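Long-range contacts in Mgp-operon protein 3 (Mycoplasma pneumoniae, PDB 6RJ1), which is a membrane-anchored surface protein of cell adhesion that probably takes part, with the adhesin P1, in attaching the bacterium to host cells: residues Y239-S244 with S354-T359; Q168-Y173 with K225-R230; V115-A120 with F128-K133; L28-A33 with L53-R58; K210-P215 with G603-L608. All coordinates share one frame; numbering follows the deposited sequence.

Contact 1: residues Y239-S244 with S354-T359; sequences YEPLDS and SKYLNT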
# COMPACT_ATOMS: atom_id res chain seq x y z
N TYR A 239 13.45 -4.85 15.98
CA TYR A 239 13.20 -6.28 16.13
C TYR A 239 11.75 -6.62 15.84
O TYR A 239 10.84 -5.83 16.14
CB TYR A 239 13.58 -6.75 17.55
CG TYR A 239 14.84 -6.11 18.07
CD1 TYR A 239 16.10 -6.59 17.70
CD2 TYR A 239 14.79 -5.00 18.91
CE1 TYR A 239 17.27 -5.98 18.15
CE2 TYR A 239 15.95 -4.38 19.36
CZ TYR A 239 17.19 -4.87 18.98
OH TYR A 239 18.34 -4.27 19.43
N GLU A 240 11.54 -7.81 15.26
CA GLU A 240 10.22 -8.36 14.94
C GLU A 240 10.23 -9.88 15.17
O GLU A 240 11.25 -10.52 14.92
CB GLU A 240 9.75 -7.96 13.53
CG GLU A 240 10.69 -8.33 12.39
CD GLU A 240 10.00 -8.39 11.05
OE1 GLU A 240 9.03 -9.17 10.91
OE2 GLU A 240 10.41 -7.65 10.12
N PRO A 241 9.12 -10.47 15.70
CA PRO A 241 9.14 -11.91 16.00
C PRO A 241 9.07 -12.85 14.79
O PRO A 241 8.52 -12.49 13.75
CB PRO A 241 7.92 -12.09 16.91
CG PRO A 241 6.99 -11.02 16.50
CD PRO A 241 7.83 -9.85 16.08
N LEU A 242 9.62 -14.06 14.97
CA LEU A 242 9.61 -15.12 13.95
C LEU A 242 8.22 -15.74 13.90
O LEU A 242 7.77 -16.16 12.83
CB LEU A 242 10.65 -16.19 14.28
CG LEU A 242 12.09 -15.83 13.97
CD1 LEU A 242 13.02 -16.61 14.84
CD2 LEU A 242 12.42 -16.07 12.50
N ASP A 243 7.55 -15.81 15.07
CA ASP A 243 6.20 -16.34 15.25
C ASP A 243 5.46 -15.41 16.22
O ASP A 243 5.80 -15.35 17.40
CB ASP A 243 6.27 -17.78 15.81
CG ASP A 243 5.01 -18.62 15.68
OD1 ASP A 243 3.91 -18.03 15.47
OD2 ASP A 243 5.11 -19.86 15.78
N SER A 244 4.46 -14.68 15.71
CA SER A 244 3.66 -13.75 16.50
C SER A 244 2.61 -14.42 17.40
O SER A 244 1.94 -13.75 18.20
CB SER A 244 3.02 -12.70 15.60
OG SER A 244 3.94 -11.66 15.37
N SER A 354 16.45 -16.97 17.52
CA SER A 354 15.49 -18.05 17.76
C SER A 354 14.08 -17.52 18.10
O SER A 354 13.12 -18.29 18.02
CB SER A 354 15.99 -18.95 18.88
OG SER A 354 16.32 -18.19 20.03
N LYS A 355 13.97 -16.23 18.46
CA LYS A 355 12.69 -15.61 18.81
C LYS A 355 12.38 -14.38 17.95
O LYS A 355 11.23 -14.20 17.53
CB LYS A 355 12.65 -15.26 20.32
CG LYS A 355 12.75 -16.47 21.25
CD LYS A 355 12.55 -16.09 22.71
CE LYS A 355 13.40 -16.94 23.64
NZ LYS A 355 14.86 -16.94 23.32
N TYR A 356 13.40 -13.53 17.71
CA TYR A 356 13.28 -12.28 16.95
C TYR A 356 14.31 -12.12 15.83
O TYR A 356 15.39 -12.71 15.89
CB TYR A 356 13.40 -11.05 17.88
CG TYR A 356 12.36 -10.99 18.98
CD1 TYR A 356 11.12 -10.40 18.75
CD2 TYR A 356 12.62 -11.50 20.24
CE1 TYR A 356 10.15 -10.34 19.76
CE2 TYR A 356 11.66 -11.46 21.26
CZ TYR A 356 10.42 -10.87 21.01
OH TYR A 356 9.47 -10.83 22.00
N LEU A 357 13.97 -11.27 14.85
CA LEU A 357 14.83 -10.90 13.73
C LEU A 357 15.18 -9.42 13.87
O LEU A 357 14.32 -8.63 14.27
CB LEU A 357 14.13 -11.10 12.37
CG LEU A 357 13.68 -12.50 11.97
CD1 LEU A 357 12.54 -12.42 10.97
CD2 LEU A 357 14.84 -13.33 11.41
N ASN A 358 16.41 -9.05 13.52
CA ASN A 358 16.86 -7.66 13.51
C ASN A 358 16.75 -7.22 12.05
O ASN A 358 17.51 -7.68 11.20
CB ASN A 358 18.30 -7.55 14.04
CG ASN A 358 18.75 -6.15 14.39
OD1 ASN A 358 18.50 -5.18 13.67
ND2 ASN A 358 19.44 -6.02 15.51
N THR A 359 15.74 -6.40 11.75
CA THR A 359 15.47 -5.97 10.38
C THR A 359 15.83 -4.49 10.15
O THR A 359 15.22 -3.84 9.29
CB THR A 359 14.04 -6.32 9.97
OG1 THR A 359 13.14 -5.82 10.96
CG2 THR A 359 13.83 -7.82 9.78
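Leu357 O takes one hydrogen bond, from Glu240 N at 3.1 Å, and a CA-H...O contact from Tyr239 CA at 3.2 Å. The return bond, Leu357 N to Glu240 O, is 2.8 Å long with an N-H...O angle of 166°. Glu240 and Leu357 are thereby a hydrogen-bonded pair, and the non-hydrogen-bonded pairs Tyr239 with Asn358 and Pro241 with Tyr356 flank it. This register defines a small two-stranded antiparallel sheet. Just past strand 239-241, Leu242 N continues the ladder to Lys355 O at 3.0 Å. Tyr239 and Asn358 leave one face side by side, ring and amide planes 72° apart, with Asn358 ND2 3.4 Å from Tyr239 CE1; this ND2 is bonded to Ala268 O. Helix 253-267 packs against the Tyr239 and Tyr356 side chains. Although the Pro241 and Tyr356 side chains diverge, Pro241 CB still touches Tyr356 CE1 at 4.0 Å. On the face of Leu357, Leu242 crosses that residue at about a right angle, and their CD2 atoms meet at 3.8 Å. Glu240 shares the face of Leu357: its CG sits between the backbone N and the carbonyl carbon (chi1 56°), and the extended chain carries the carboxylate across Thr359, with OE2 3.4 Å from Thr359 CG2. The buried carboxylate is bonded by Thr171 and Thr174 and salt-bridged by Arg227, partners that would stabilise its charged form.

Contact 2: residues Q168-Y173 with K225-R230; sequences QPVTPY and KGRAYR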
# COMPACT_ATOMS: atom_id res chain seq x y z
N GLN A 168 4.16 -2.11 13.08
CA GLN A 168 5.52 -1.92 12.60
C GLN A 168 5.59 -2.36 11.12
O GLN A 168 4.83 -3.26 10.74
CB GLN A 168 6.55 -2.63 13.50
CG GLN A 168 6.52 -4.15 13.49
CD GLN A 168 7.54 -4.75 14.43
OE1 GLN A 168 7.22 -5.57 15.27
NE2 GLN A 168 8.80 -4.35 14.29
N PRO A 169 6.36 -1.69 10.24
CA PRO A 169 6.34 -2.08 8.83
C PRO A 169 6.76 -3.52 8.55
O PRO A 169 7.58 -4.09 9.28
CB PRO A 169 7.27 -1.06 8.16
CG PRO A 169 7.37 0.06 9.11
CD PRO A 169 7.29 -0.57 10.46
N VAL A 170 6.14 -4.13 7.54
CA VAL A 170 6.44 -5.49 7.11
C VAL A 170 7.70 -5.39 6.26
O VAL A 170 7.73 -4.62 5.29
CB VAL A 170 5.26 -6.16 6.36
CG1 VAL A 170 5.64 -7.54 5.85
CG2 VAL A 170 4.00 -6.23 7.22
N THR A 171 8.75 -6.11 6.64
CA THR A 171 10.01 -6.07 5.90
C THR A 171 10.07 -7.26 4.94
O THR A 171 9.33 -8.23 5.13
CB THR A 171 11.21 -6.07 6.88
OG1 THR A 171 11.37 -7.37 7.46
CG2 THR A 171 11.10 -4.99 7.95
N PRO A 172 10.98 -7.26 3.93
CA PRO A 172 11.09 -8.43 3.05
C PRO A 172 11.50 -9.73 3.78
O PRO A 172 11.46 -10.80 3.17
CB PRO A 172 12.15 -8.00 2.04
CG PRO A 172 12.93 -6.95 2.71
CD PRO A 172 11.94 -6.21 3.54
N TYR A 173 11.90 -9.63 5.07
CA TYR A 173 12.33 -10.77 5.88
C TYR A 173 11.29 -11.21 6.92
O TYR A 173 11.56 -12.10 7.72
CB TYR A 173 13.69 -10.50 6.55
CG TYR A 173 14.73 -10.03 5.55
CD1 TYR A 173 15.24 -10.90 4.59
CD2 TYR A 173 15.18 -8.72 5.55
CE1 TYR A 173 16.17 -10.47 3.64
CE2 TYR A 173 16.11 -8.28 4.62
CZ TYR A 173 16.60 -9.15 3.66
OH TYR A 173 17.50 -8.72 2.73
N LYS A 225 0.35 -10.26 22.09
CA LYS A 225 1.62 -10.79 21.58
C LYS A 225 1.80 -10.40 20.11
O LYS A 225 0.84 -9.96 19.47
CB LYS A 225 1.66 -12.33 21.71
CG LYS A 225 1.71 -12.84 23.14
CD LYS A 225 1.76 -14.36 23.21
CE LYS A 225 2.24 -14.86 24.55
NZ LYS A 225 1.24 -14.64 25.63
N GLY A 226 3.02 -10.60 19.60
CA GLY A 226 3.35 -10.37 18.20
C GLY A 226 3.99 -9.05 17.84
O GLY A 226 4.45 -8.30 18.71
N ARG A 227 4.01 -8.77 16.51
CA ARG A 227 4.54 -7.56 15.87
C ARG A 227 3.98 -6.32 16.57
O ARG A 227 2.81 -6.29 16.95
CB ARG A 227 4.18 -7.48 14.38
CG ARG A 227 4.08 -8.81 13.63
CD ARG A 227 4.98 -8.87 12.41
NE ARG A 227 4.76 -7.74 11.52
CZ ARG A 227 5.71 -6.95 11.04
NH1 ARG A 227 5.41 -5.92 10.28
NH2 ARG A 227 6.98 -7.21 11.31
N ALA A 228 4.84 -5.32 16.76
CA ALA A 228 4.48 -4.11 17.47
C ALA A 228 3.42 -3.27 16.78
O ALA A 228 3.43 -3.11 15.56
CB ALA A 228 5.71 -3.28 17.74
N TYR A 229 2.49 -2.77 17.60
CA TYR A 229 1.45 -1.81 17.27
C TYR A 229 1.79 -0.65 18.17
O TYR A 229 1.97 -0.84 19.38
CB TYR A 229 0.05 -2.35 17.59
CG TYR A 229 -0.48 -3.29 16.53
CD1 TYR A 229 -1.08 -2.80 15.37
CD2 TYR A 229 -0.36 -4.67 16.68
CE1 TYR A 229 -1.55 -3.66 14.38
CE2 TYR A 229 -0.84 -5.54 15.70
CZ TYR A 229 -1.43 -5.04 14.56
OH TYR A 229 -1.90 -5.91 13.60
N ARG A 230 2.01 0.52 17.58
CA ARG A 230 2.42 1.65 18.41
C ARG A 230 1.58 2.90 18.17
O ARG A 230 1.00 3.08 17.09
CB ARG A 230 3.93 1.96 18.22
CG ARG A 230 4.90 0.86 18.65
CD ARG A 230 5.10 0.81 20.16
NE ARG A 230 6.03 -0.25 20.57
CZ ARG A 230 5.67 -1.50 20.87
NH1 ARG A 230 6.58 -2.39 21.23
NH2 ARG A 230 4.39 -1.86 20.79
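Gln168 lays its CG over one face of the Arg227 guanidinium, 3.6 Å above the plane and offset toward the rim. The two side chains pass at a slant, yet the amide and guanidinium planes are nearly parallel, 14° apart. Along its edge the guanidinium is held differently. Arg227 NH1 donates to Pro169 O over 3.0 Å in an almost straight bond (177° at the hydrogen), with the oxygen in the guanidinium plane; on the acceptor side the nitrogen stands well above the carbonyl plane and not on a lone pair. Val170 CG2 covers the same nitrogen, 3.4 Å from Arg227 NH1, and the Val170 and Arg227 side chains cross at about a right angle. Arg227 NE forms a salt bridge with OE2 of Glu167, while NH2 serves Glu240 as the second acidic partner. This buried cation is therefore flanked by two carboxylates, which would balance its charge. Gln168 grips Ala228 twice. Its backbone N donates to Ala228 O at 2.8 Å, while its side chain, turned by a chi1 of 68° and extended beyond CG, brings OE1 to Ala228 N, also at 2.8 Å. Gln168 NE2 is then taken by Tyr239 O. The side-chain amide so stands in for a main-chain carbonyl, and the register continues that of Val166 with Arg230: an irregular continuation, just beyond its end, of the antiparallel strand pair 165-167 and 229-230.

Contact 3: residues V115-A120 with F128-K133; sequences VLIFKA and FERKIK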
# COMPACT_ATOMS: atom_id res chain seq x y z
N VAL A 115 9.60 19.94 -2.56
CA VAL A 115 9.39 19.72 -3.98
C VAL A 115 10.21 20.86 -4.57
O VAL A 115 9.98 22.03 -4.23
CB VAL A 115 7.90 19.77 -4.41
CG1 VAL A 115 7.77 19.93 -5.92
CG2 VAL A 115 7.16 18.52 -3.94
N LEU A 116 11.22 20.51 -5.39
CA LEU A 116 12.12 21.49 -6.00
C LEU A 116 11.78 21.69 -7.46
O LEU A 116 11.55 20.71 -8.17
CB LEU A 116 13.59 21.08 -5.85
CG LEU A 116 14.02 20.45 -4.54
CD1 LEU A 116 15.38 19.86 -4.66
CD2 LEU A 116 14.01 21.45 -3.41
N ILE A 117 11.76 22.95 -7.90
CA ILE A 117 11.46 23.32 -9.28
C ILE A 117 12.73 23.90 -9.91
O ILE A 117 13.37 24.79 -9.33
CB ILE A 117 10.27 24.32 -9.37
CG1 ILE A 117 9.03 23.83 -8.56
CG2 ILE A 117 9.90 24.67 -10.82
CD1 ILE A 117 8.35 22.47 -8.97
N PHE A 118 13.09 23.37 -11.09
CA PHE A 118 14.26 23.79 -11.85
C PHE A 118 13.83 24.22 -13.24
O PHE A 118 12.88 23.66 -13.80
CB PHE A 118 15.27 22.64 -11.95
CG PHE A 118 15.94 22.25 -10.66
CD1 PHE A 118 15.37 21.30 -9.82
CD2 PHE A 118 17.16 22.81 -10.29
CE1 PHE A 118 15.99 20.93 -8.63
CE2 PHE A 118 17.79 22.43 -9.10
CZ PHE A 118 17.21 21.50 -8.28
N LYS A 119 14.53 25.20 -13.80
CA LYS A 119 14.28 25.70 -15.15
C LYS A 119 15.46 25.32 -16.02
O LYS A 119 16.60 25.32 -15.53
CB LYS A 119 14.01 27.22 -15.18
CG LYS A 119 15.17 28.16 -14.85
CD LYS A 119 14.81 29.61 -15.20
CE LYS A 119 15.73 30.60 -14.54
NZ LYS A 119 15.47 30.74 -13.07
N ALA A 120 15.21 25.00 -17.30
CA ALA A 120 16.28 24.63 -18.22
C ALA A 120 17.18 25.82 -18.52
O ALA A 120 16.73 26.96 -18.52
CB ALA A 120 15.70 24.07 -19.50
N PHE A 128 18.08 26.48 -10.45
CA PHE A 128 17.08 26.33 -9.38
C PHE A 128 16.11 27.51 -9.40
O PHE A 128 16.54 28.67 -9.41
CB PHE A 128 17.77 26.17 -8.00
CG PHE A 128 16.83 26.16 -6.81
CD1 PHE A 128 16.06 25.03 -6.52
CD2 PHE A 128 16.73 27.27 -5.98
CE1 PHE A 128 15.19 25.03 -5.43
CE2 PHE A 128 15.86 27.26 -4.88
CZ PHE A 128 15.10 26.14 -4.61
N GLU A 129 14.80 27.22 -9.45
CA GLU A 129 13.76 28.26 -9.46
C GLU A 129 13.25 28.50 -8.05
O GLU A 129 13.44 29.57 -7.50
CB GLU A 129 12.60 27.90 -10.39
CG GLU A 129 12.88 28.11 -11.86
CD GLU A 129 11.78 28.83 -12.61
OE1 GLU A 129 10.62 28.33 -12.62
OE2 GLU A 129 12.07 29.90 -13.19
N ARG A 130 12.58 27.49 -7.46
CA ARG A 130 11.98 27.57 -6.14
C ARG A 130 11.75 26.21 -5.48
O ARG A 130 11.84 25.17 -6.14
CB ARG A 130 10.65 28.38 -6.20
CG ARG A 130 9.59 27.83 -7.17
CD ARG A 130 8.34 28.69 -7.21
NE ARG A 130 7.69 28.74 -5.90
CZ ARG A 130 7.38 29.87 -5.25
NH1 ARG A 130 6.81 29.82 -4.06
NH2 ARG A 130 7.64 31.05 -5.80
N LYS A 131 11.45 26.22 -4.17
CA LYS A 131 11.12 25.04 -3.36
C LYS A 131 9.79 25.22 -2.64
O LYS A 131 9.50 26.31 -2.14
CB LYS A 131 12.27 24.63 -2.42
CG LYS A 131 12.72 25.66 -1.38
CD LYS A 131 13.82 25.09 -0.48
CE LYS A 131 14.03 25.88 0.79
NZ LYS A 131 14.92 27.05 0.58
N ILE A 132 8.97 24.16 -2.63
CA ILE A 132 7.66 24.15 -1.97
C ILE A 132 7.74 23.17 -0.80
O ILE A 132 7.99 21.98 -1.00
CB ILE A 132 6.49 23.82 -2.96
CG1 ILE A 132 6.48 24.77 -4.18
CG2 ILE A 132 5.12 23.83 -2.26
CD1 ILE A 132 6.87 24.13 -5.46
N LYS A 133 7.55 23.69 0.42
CA LYS A 133 7.58 22.91 1.65
C LYS A 133 6.35 22.01 1.75
O LYS A 133 5.24 22.42 1.43
CB LYS A 133 7.65 23.85 2.85
CG LYS A 133 8.27 23.26 4.10
CD LYS A 133 8.42 24.38 5.10
CE LYS A 133 9.05 23.95 6.39
NZ LYS A 133 8.03 23.45 7.34
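A classic beta bulge interrupts the hairpin of strands 114-121 and 125-135, where Glu129 and Arg130 both face Ile117. Ile117 O takes Glu129 N at 2.8 Å, while Arg130 N reaches the same oxygen only weakly at 3.4 Å. Toward Val115 and Ile132 the ladder is regular: Ile117 N bonds to Arg130 O, and Val115 and Ile132 exchange two bonds. The shift by one residue places Phe118 opposite Phe128. There the edge of Phe128 is directed at the face of Phe118 in a T-shaped pair, with ring centroids 5.7 Å apart and planes at 70°; Phe128 CD1 lies above the Phe118 ring, toward its rim. Leu116 CD2 continues this face, 3.8 Å from Lys131 CB. On the other face Ile117 CG1 meets Ile132 CD1 at 3.8 Å. Lys119, bent only at its last torsion, crosses Glu129 at about a right angle and forms a salt bridge, NZ to OE2 at 3.5 Å. Because both residues are exposed, this ion pair probably adds little compared with the backbone ladder and the apolar packing, in which residues 115-118 and Ile132 are buried while Phe128 remains partly exposed.

Contact 4: residues L28-A33 with L53-R58; sequences LDVVRA and LVALVR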
# COMPACT_ATOMS: atom_id res chain seq x y z
N LEU A 28 23.47 17.45 -12.39
CA LEU A 28 22.92 18.40 -11.43
C LEU A 28 22.77 17.76 -10.04
O LEU A 28 22.01 16.80 -9.89
CB LEU A 28 21.56 18.91 -11.98
CG LEU A 28 20.61 19.65 -11.02
CD1 LEU A 28 20.90 21.13 -10.99
CD2 LEU A 28 19.17 19.39 -11.40
N ASP A 29 23.48 18.31 -9.02
CA ASP A 29 23.35 17.86 -7.64
C ASP A 29 22.18 18.63 -7.07
O ASP A 29 22.33 19.78 -6.64
CB ASP A 29 24.62 18.07 -6.79
CG ASP A 29 24.59 17.45 -5.39
OD1 ASP A 29 23.48 17.33 -4.80
OD2 ASP A 29 25.67 17.10 -4.88
N VAL A 30 21.01 18.01 -7.14
CA VAL A 30 19.70 18.53 -6.75
C VAL A 30 19.72 19.17 -5.34
O VAL A 30 19.21 20.28 -5.17
CB VAL A 30 18.65 17.40 -6.93
CG1 VAL A 30 17.35 17.69 -6.21
CG2 VAL A 30 18.39 17.14 -8.41
N VAL A 31 20.36 18.50 -4.36
CA VAL A 31 20.46 18.95 -2.97
C VAL A 31 21.37 20.20 -2.84
O VAL A 31 20.95 21.19 -2.22
CB VAL A 31 20.84 17.78 -2.02
CG1 VAL A 31 21.15 18.27 -0.60
CG2 VAL A 31 19.73 16.74 -1.98
N ARG A 32 22.58 20.16 -3.42
CA ARG A 32 23.54 21.27 -3.42
C ARG A 32 22.96 22.50 -4.14
O ARG A 32 23.06 23.61 -3.62
CB ARG A 32 24.86 20.84 -4.07
CG ARG A 32 26.05 20.80 -3.12
CD ARG A 32 26.48 19.38 -2.82
NE ARG A 32 27.68 19.34 -1.98
CZ ARG A 32 28.41 18.25 -1.75
NH1 ARG A 32 28.08 17.09 -2.32
NH2 ARG A 32 29.48 18.31 -0.97
N ALA A 33 22.35 22.28 -5.34
CA ALA A 33 21.77 23.34 -6.19
C ALA A 33 20.58 24.05 -5.54
O ALA A 33 20.39 25.24 -5.79
CB ALA A 33 21.36 22.78 -7.54
N LEU A 53 12.03 20.78 -14.64
CA LEU A 53 12.44 19.60 -13.90
C LEU A 53 11.99 19.76 -12.46
O LEU A 53 12.36 20.72 -11.78
CB LEU A 53 13.96 19.35 -14.00
CG LEU A 53 14.50 18.13 -13.25
CD1 LEU A 53 14.17 16.83 -13.98
CD2 LEU A 53 15.99 18.26 -13.06
N VAL A 54 11.14 18.83 -12.01
CA VAL A 54 10.57 18.79 -10.66
C VAL A 54 11.24 17.66 -9.88
O VAL A 54 11.36 16.55 -10.39
CB VAL A 54 9.03 18.63 -10.74
CG1 VAL A 54 8.40 18.61 -9.35
CG2 VAL A 54 8.40 19.72 -11.60
N ALA A 55 11.70 17.95 -8.64
CA ALA A 55 12.35 16.95 -7.78
C ALA A 55 11.69 16.88 -6.40
O ALA A 55 11.03 17.83 -5.98
CB ALA A 55 13.84 17.26 -7.65
N LEU A 56 11.85 15.74 -5.70
CA LEU A 56 11.32 15.50 -4.36
C LEU A 56 12.48 15.07 -3.46
O LEU A 56 13.18 14.10 -3.75
CB LEU A 56 10.23 14.40 -4.40
CG LEU A 56 9.54 14.04 -3.08
CD1 LEU A 56 8.87 15.25 -2.44
CD2 LEU A 56 8.53 12.93 -3.29
N VAL A 57 12.68 15.82 -2.38
CA VAL A 57 13.78 15.55 -1.44
C VAL A 57 13.28 15.46 0.01
O VAL A 57 12.39 16.21 0.41
CB VAL A 57 14.96 16.57 -1.58
CG1 VAL A 57 15.71 16.39 -2.89
CG2 VAL A 57 14.49 18.01 -1.40
N ARG A 58 13.91 14.58 0.80
CA ARG A 58 13.60 14.40 2.22
C ARG A 58 14.88 14.23 3.03
O ARG A 58 15.90 13.86 2.48
CB ARG A 58 12.63 13.21 2.42
CG ARG A 58 13.22 11.84 2.17
CD ARG A 58 12.16 10.77 2.18
NE ARG A 58 12.72 9.48 1.76
CZ ARG A 58 12.02 8.36 1.62
NH1 ARG A 58 10.72 8.35 1.87
NH2 ARG A 58 12.62 7.24 1.24
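No flat group touches across this contact: Leu28, Val30 and Val31 meet Leu53, Ala55 and Val57 through methyl groups. The one planar pairing close by lies within 28-33, where Asp29 OD2 is at the edge of the Arg32 guanidinium and in its plane; as Arg32 has a second conformer, that salt bridge is doubtful. Leu28 and Leu53 reach toward each other tip to tip, their CD2 atoms 3.8 Å apart. Further along strand 53-58, Val30 of the helix packs against Ala55 and Val57. Its CG1, anti to the backbone N at a chi1 of 164°, touches Ala55 CB at 3.8 Å and Val57 CG1 at 3.9 Å. That same Val57 methyl also receives Val31 CG2, at 4.1 Å. Every second strand residue from Leu53 to Val57 thus presents its side chain to segment 28-33, and the CA atoms of Val30 and Ala55 stay 7.6 Å apart, a separation bridged here by side-chain contacts. Leu116 and Phe118 of the adjacent strand 114-121 extend the apolar surface to Val30 and Leu28. Asp29 fixes the start of the helical turn: OD1 accepts Arg32 N over 3.3 Å at 176°, met from above the carboxylate plane. Asp29 is therefore the N-cap of helix 30-33, and the whole is a single capped helical turn, with the end of strand 28-29 before it, packed on one face of a mixed beta-sheet.

Contact 5: residues K210-P215 with G603-L608; sequences KNNPGP and GPINGL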
# COMPACT_ATOMS: atom_id res chain seq x y z
N LYS A 210 -30.25 -12.77 12.84
CA LYS A 210 -31.26 -13.66 12.26
C LYS A 210 -30.64 -14.51 11.15
O LYS A 210 -29.94 -13.98 10.29
CB LYS A 210 -32.45 -12.86 11.71
CG LYS A 210 -33.69 -13.69 11.44
CD LYS A 210 -34.86 -12.84 10.95
CE LYS A 210 -35.14 -13.01 9.49
NZ LYS A 210 -36.42 -12.36 9.10
N ASN A 211 -30.84 -15.83 11.24
CA ASN A 211 -30.38 -16.86 10.31
C ASN A 211 -28.86 -16.90 10.11
O ASN A 211 -28.40 -17.50 9.14
CB ASN A 211 -31.12 -16.76 8.96
CG ASN A 211 -32.61 -16.85 9.07
OD1 ASN A 211 -33.17 -17.82 9.59
ND2 ASN A 211 -33.30 -15.81 8.59
N ASN A 212 -28.08 -16.29 11.03
CA ASN A 212 -26.62 -16.31 10.93
C ASN A 212 -26.15 -17.71 11.29
O ASN A 212 -26.41 -18.18 12.41
CB ASN A 212 -25.97 -15.26 11.83
CG ASN A 212 -24.50 -15.04 11.55
OD1 ASN A 212 -23.66 -15.93 11.74
ND2 ASN A 212 -24.16 -13.85 11.10
N PRO A 213 -25.51 -18.44 10.33
CA PRO A 213 -25.10 -19.82 10.61
C PRO A 213 -23.70 -19.98 11.22
O PRO A 213 -23.24 -21.12 11.36
CB PRO A 213 -25.18 -20.46 9.23
CG PRO A 213 -24.77 -19.37 8.31
CD PRO A 213 -25.16 -18.06 8.95
N GLY A 214 -23.03 -18.88 11.54
CA GLY A 214 -21.67 -18.92 12.06
C GLY A 214 -21.47 -18.45 13.48
O GLY A 214 -20.84 -17.41 13.68
N PRO A 215 -21.93 -19.21 14.51
CA PRO A 215 -21.71 -18.77 15.90
C PRO A 215 -20.23 -18.77 16.29
O PRO A 215 -19.81 -17.99 17.14
CB PRO A 215 -22.50 -19.79 16.73
CG PRO A 215 -22.59 -20.99 15.88
CD PRO A 215 -22.68 -20.49 14.47
N GLY A 603 -20.71 -7.78 10.38
CA GLY A 603 -19.98 -8.56 11.37
C GLY A 603 -19.55 -9.92 10.87
O GLY A 603 -19.77 -10.23 9.69
N PRO A 604 -18.95 -10.77 11.74
CA PRO A 604 -18.48 -12.09 11.27
C PRO A 604 -19.56 -13.06 10.79
O PRO A 604 -20.74 -12.92 11.15
CB PRO A 604 -17.72 -12.65 12.48
CG PRO A 604 -17.50 -11.50 13.39
CD PRO A 604 -18.62 -10.55 13.15
N ILE A 605 -19.16 -14.04 9.95
CA ILE A 605 -20.03 -15.08 9.38
C ILE A 605 -19.22 -16.30 8.94
O ILE A 605 -19.64 -17.43 9.16
CB ILE A 605 -20.98 -14.54 8.24
CG1 ILE A 605 -22.14 -15.53 7.95
CG2 ILE A 605 -20.22 -14.15 6.96
CD1 ILE A 605 -23.40 -14.92 7.44
N ASN A 606 -18.06 -16.06 8.31
CA ASN A 606 -17.19 -17.10 7.77
C ASN A 606 -16.36 -17.80 8.83
O ASN A 606 -15.98 -17.22 9.85
CB ASN A 606 -16.31 -16.54 6.64
CG ASN A 606 -17.10 -16.02 5.46
OD1 ASN A 606 -18.23 -16.44 5.19
ND2 ASN A 606 -16.53 -15.09 4.73
N GLY A 607 -16.10 -19.07 8.55
CA GLY A 607 -15.35 -19.99 9.38
C GLY A 607 -15.46 -21.37 8.78
O GLY A 607 -16.01 -21.51 7.69
N LEU A 608 -14.98 -22.40 9.50
CA LEU A 608 -15.05 -23.77 9.00
C LEU A 608 -16.47 -24.33 9.07
O LEU A 608 -17.04 -24.43 10.16
CB LEU A 608 -14.04 -24.69 9.70
CG LEU A 608 -13.89 -26.11 9.11
CD1 LEU A 608 -12.83 -26.15 8.03
CD2 LEU A 608 -13.56 -27.11 10.19
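Ile605 is the tightly packed part: its CD1 lies 3.9 Å from Pro213 CD and also 3.9 Å from Asn212 ND2, whereas toward its end 603-608 draws away, Gly607 partly exposed and Leu608 exposed. The Ile605 CG1 branch does the touching because it is anti to the backbone N (chi1 -164°), which brings CD1 obliquely against Pro213 CD. Beside it, Gly214, having no side chain, brings its CA to 3.8 Å from Ile605 O. Asn212 ND2 stands 3.5 Å from Pro604 O, a close approach rather than a hydrogen bond; its hydrogen bond goes to Gln635 O. The amide's other end works within its own loop, since Asn212 OD1 accepts Gly214 N at 3.0 Å with an N-H...O angle of 154°. Both ends of this buried amide are thereby satisfied, which should restrain its rotation. The total buried surface is a modest 170 Å², consistent with two irregular loops meeting over a few atoms. Asparagine bonded to the backbone N two residues on, across a proline, is an Asx turn, which shapes loop 210-215 against a loop of the MgpC adhesin family region.

The five contacts form two pairs and an outlier. Contacts 3 and 4, centres 8 Å apart, share neighbouring strands 52-59 and 114-121 of one mixed sheet, joined by backbone bonds of Leu116 with Ala55 and Phe118 with Leu53. Contacts 1 and 2, centres 9 Å apart, lie on strands 239-241 and 229-230, which follow each other in the chain, and also touch through Glu240. About 37 Å separates the centres of contacts 2 and 3. The centres of contacts 5 and 3 are about 57 Å apart, on opposite sides of the chain's centre. Along the chain contacts 4, 3, 2 and 1 follow in series; contact 5 encloses contact 1 and crosses contact 2, joining 210-215 to 603-608 across 387 intervening residues and so bringing distant parts of the chain together.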